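Local coordinates for uncharacterized metalloprotein (Deinococcus radiodurans, PDB 3GG7) that binds manganese and, as a TatD-type member of the metallo-dependent hydrolases, probably hydrolyses ester bonds, although its substrate is unknown, at residues I161-P171 with I183-E194. Residues are numbered along the deposited sequence; the frame is centred on the assembly and turned at random.
Sequences ISLGCWFSVGP and IRSMPRDRVLTE
Ile161 meets segment 183-194 through both side chain and carbonyl: CD1 reaches tip to tip toward Pro187 CD at 3.9 Å, while the carbonyl receives Arg190. NH1 of Arg190 lies 2.9 Å from Ile161 O, nearly straight (175°), on a lone pair and in the guanidinium plane; Gly164 N, in the Schellman turn ending helix 154-162, shares this acceptor. The same NH1 donates to Cys165 O, more bent at 141°. Trp166 lays one ring face against the arginine's stem, Arg190 CG 3.8 Å from the five-membered ring centroid and almost on its normal, a CH-pi contact. The bend at chi3 (-103°) turns the guanidinium toward the two carbonyls. Cut back to alanine, Arg190 would probably cost both carbonyls this donor, Ile161 O keeping Gly164 N, and bare that indole face. Phe167 takes Met186 obliquely, SD 4.4 Å from the ring centroid, a Met-aromatic contact. On the other sheet face Ser168 OG donates to Glu194 OE1 at 2.5 Å, on the anti side of a carboxylate whose OE2 is hydrogen-bonded to His148 ND1. Val169 CG1, on the Phe167 side, lies 3.9 Å from Met186 SD. Backbone bonds (Phe167 N to Arg190 O, Leu192 N to Phe167 O, Val169 N to Leu192 O, Glu194 N to Val169 O) pair the strands in parallel: a TIM-barrel beta-alpha-beta crossover through helix 177-185, with Glu194's side chain about 6 Å from manganese at the C-terminal strand ends.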
# COMPACT_ATOMS: atom_id res chain seq x y z
N ILE A 161 -5.97 14.49 -0.94
CA ILE A 161 -5.48 14.97 -2.24
C ILE A 161 -4.68 16.27 -2.04
O ILE A 161 -3.56 16.40 -2.53
CB ILE A 161 -6.63 15.17 -3.21
CG1 ILE A 161 -7.24 13.82 -3.60
CG2 ILE A 161 -6.13 15.90 -4.48
CD1 ILE A 161 -8.65 13.92 -4.14
N SER A 162 -5.25 17.18 -1.27
CA SER A 162 -4.60 18.46 -0.95
C SER A 162 -3.24 18.33 -0.26
O SER A 162 -2.35 19.17 -0.44
CB SER A 162 -5.56 19.31 -0.10
OG SER A 162 -5.49 18.98 1.28
N LEU A 163 -3.07 17.27 0.54
CA LEU A 163 -1.82 16.96 1.22
C LEU A 163 -0.80 16.20 0.35
O LEU A 163 0.28 15.83 0.83
CB LEU A 163 -2.11 16.15 2.49
CG LEU A 163 -2.75 16.97 3.62
CD1 LEU A 163 -3.34 16.05 4.68
CD2 LEU A 163 -1.73 17.92 4.24
N GLY A 164 -1.14 15.95 -0.91
CA GLY A 164 -0.23 15.29 -1.83
C GLY A 164 -0.26 13.77 -1.78
O GLY A 164 0.71 13.11 -2.22
N CYS A 165 -1.35 13.20 -1.26
CA CYS A 165 -1.46 11.74 -1.22
C CYS A 165 -1.72 11.18 -2.60
O CYS A 165 -2.37 11.82 -3.45
CB CYS A 165 -2.58 11.27 -0.30
SG CYS A 165 -2.29 11.57 1.45
N TRP A 166 -1.20 9.96 -2.80
CA TRP A 166 -1.57 9.08 -3.90
C TRP A 166 -2.50 7.99 -3.37
O TRP A 166 -2.71 7.93 -2.16
CB TRP A 166 -0.33 8.44 -4.53
CG TRP A 166 0.63 9.39 -5.21
CD1 TRP A 166 1.15 10.54 -4.72
CD2 TRP A 166 1.20 9.19 -6.49
NE1 TRP A 166 2.01 11.10 -5.63
CE2 TRP A 166 2.06 10.28 -6.73
CE3 TRP A 166 1.05 8.20 -7.46
CZ2 TRP A 166 2.77 10.42 -7.91
CZ3 TRP A 166 1.78 8.33 -8.63
CH2 TRP A 166 2.61 9.45 -8.85
N PHE A 167 -3.03 7.15 -4.24
CA PHE A 167 -4.01 6.14 -3.88
C PHE A 167 -3.77 4.87 -4.63
O PHE A 167 -3.59 4.91 -5.84
CB PHE A 167 -5.44 6.67 -4.18
CG PHE A 167 -5.69 8.01 -3.59
CD1 PHE A 167 -6.17 8.12 -2.29
CD2 PHE A 167 -5.34 9.16 -4.28
CE1 PHE A 167 -6.33 9.36 -1.70
CE2 PHE A 167 -5.48 10.41 -3.70
CZ PHE A 167 -6.00 10.51 -2.41
N SER A 168 -3.79 3.73 -3.93
CA SER A 168 -3.81 2.46 -4.60
C SER A 168 -5.17 1.82 -4.35
O SER A 168 -5.63 1.72 -3.22
CB SER A 168 -2.62 1.56 -4.19
OG SER A 168 -2.56 1.32 -2.79
N VAL A 169 -5.82 1.44 -5.43
CA VAL A 169 -7.20 1.04 -5.39
C VAL A 169 -7.30 -0.41 -5.83
O VAL A 169 -6.54 -0.86 -6.71
CB VAL A 169 -8.11 1.97 -6.26
CG1 VAL A 169 -7.94 3.43 -5.85
CG2 VAL A 169 -7.84 1.81 -7.74
N GLY A 170 -8.21 -1.14 -5.19
CA GLY A 170 -8.34 -2.56 -5.37
C GLY A 170 -9.68 -3.01 -5.90
O GLY A 170 -10.54 -2.19 -6.25
N PRO A 171 -9.89 -4.33 -5.97
CA PRO A 171 -11.12 -4.89 -6.54
C PRO A 171 -12.42 -4.43 -5.89
O PRO A 171 -13.42 -4.23 -6.60
CB PRO A 171 -10.93 -6.39 -6.33
CG PRO A 171 -9.43 -6.58 -6.38
CD PRO A 171 -8.89 -5.37 -5.68
N ILE A 183 -13.12 7.06 -6.25
CA ILE A 183 -12.22 7.05 -7.43
C ILE A 183 -12.46 8.24 -8.36
O ILE A 183 -11.51 8.87 -8.82
CB ILE A 183 -12.34 5.69 -8.18
CG1 ILE A 183 -11.76 4.55 -7.32
CG2 ILE A 183 -11.65 5.77 -9.56
CD1 ILE A 183 -12.05 3.13 -7.83
N ARG A 184 -13.73 8.60 -8.58
CA ARG A 184 -14.03 9.77 -9.43
C ARG A 184 -13.45 11.10 -8.93
O ARG A 184 -13.16 12.00 -9.73
CB ARG A 184 -15.53 9.90 -9.68
CG ARG A 184 -16.07 8.80 -10.55
CD ARG A 184 -17.49 9.08 -11.00
NE ARG A 184 -18.18 7.81 -11.20
CZ ARG A 184 -18.93 7.21 -10.29
NH1 ARG A 184 -19.17 7.75 -9.09
NH2 ARG A 184 -19.49 6.05 -10.59
N SER A 185 -13.26 11.24 -7.61
CA SER A 185 -12.63 12.43 -7.04
C SER A 185 -11.08 12.46 -7.07
O SER A 185 -10.46 13.51 -6.84
CB SER A 185 -13.14 12.65 -5.62
OG SER A 185 -14.51 12.98 -5.67
N MET A 186 -10.48 11.32 -7.39
CA MET A 186 -9.03 11.19 -7.39
C MET A 186 -8.44 11.69 -8.71
O MET A 186 -8.95 11.34 -9.78
CB MET A 186 -8.64 9.71 -7.20
CG MET A 186 -9.05 9.08 -5.88
SD MET A 186 -8.64 7.28 -5.81
CE MET A 186 -9.33 6.85 -4.23
N PRO A 187 -7.36 12.49 -8.65
CA PRO A 187 -6.65 12.81 -9.88
C PRO A 187 -6.11 11.52 -10.51
O PRO A 187 -5.51 10.69 -9.80
CB PRO A 187 -5.53 13.75 -9.44
CG PRO A 187 -5.55 13.75 -7.97
CD PRO A 187 -6.73 13.10 -7.46
N ARG A 188 -6.32 11.35 -11.81
CA ARG A 188 -5.94 10.09 -12.46
C ARG A 188 -4.45 9.88 -12.44
O ARG A 188 -4.02 8.72 -12.52
CB ARG A 188 -6.46 10.02 -13.90
CG ARG A 188 -7.96 9.94 -13.97
CD ARG A 188 -8.45 9.71 -15.37
NE ARG A 188 -9.91 9.77 -15.45
CZ ARG A 188 -10.59 9.69 -16.59
NH1 ARG A 188 -9.96 9.56 -17.76
NH2 ARG A 188 -11.92 9.73 -16.56
N ASP A 189 -3.67 10.95 -12.35
CA ASP A 189 -2.20 10.86 -12.32
C ASP A 189 -1.64 10.47 -10.94
O ASP A 189 -0.42 10.43 -10.76
CB ASP A 189 -1.52 12.12 -12.91
CG ASP A 189 -1.88 13.40 -12.21
OD1 ASP A 189 -2.58 13.38 -11.18
OD2 ASP A 189 -1.42 14.48 -12.70
N ARG A 190 -2.54 10.16 -9.99
CA ARG A 190 -2.12 9.67 -8.66
C ARG A 190 -2.79 8.36 -8.27
O ARG A 190 -2.78 7.97 -7.09
CB ARG A 190 -2.39 10.74 -7.61
CG ARG A 190 -1.39 11.91 -7.65
CD ARG A 190 -1.47 12.79 -6.41
NE ARG A 190 -2.17 14.03 -6.67
CZ ARG A 190 -2.65 14.83 -5.72
NH1 ARG A 190 -2.49 14.53 -4.42
NH2 ARG A 190 -3.27 15.95 -6.08
N VAL A 191 -3.33 7.64 -9.25
CA VAL A 191 -4.02 6.38 -9.04
C VAL A 191 -3.13 5.19 -9.44
O VAL A 191 -2.58 5.14 -10.53
CB VAL A 191 -5.36 6.34 -9.77
CG1 VAL A 191 -6.06 4.99 -9.62
CG2 VAL A 191 -6.25 7.43 -9.17
N LEU A 192 -2.97 4.27 -8.49
CA LEU A 192 -2.27 3.00 -8.69
C LEU A 192 -3.27 1.90 -8.43
O LEU A 192 -4.30 2.11 -7.79
CB LEU A 192 -1.09 2.89 -7.70
CG LEU A 192 -0.10 4.05 -7.73
CD1 LEU A 192 0.87 3.94 -6.59
CD2 LEU A 192 0.62 4.15 -9.09
N THR A 193 -2.95 0.70 -8.90
CA THR A 193 -3.79 -0.47 -8.71
C THR A 193 -3.15 -1.41 -7.68
O THR A 193 -1.94 -1.49 -7.61
CB THR A 193 -4.01 -1.21 -10.05
OG1 THR A 193 -2.76 -1.37 -10.73
CG2 THR A 193 -4.96 -0.42 -10.98
N GLU A 194 -3.97 -2.14 -6.93
CA GLU A 194 -3.49 -3.13 -5.93
C GLU A 194 -4.47 -4.28 -5.81
O GLU A 194 -5.60 -4.17 -6.31
CB GLU A 194 -3.34 -2.47 -4.54
CG GLU A 194 -4.67 -2.03 -3.89
CD GLU A 194 -4.53 -1.67 -2.40
OE1 GLU A 194 -3.66 -0.84 -2.06
OE2 GLU A 194 -5.28 -2.24 -1.58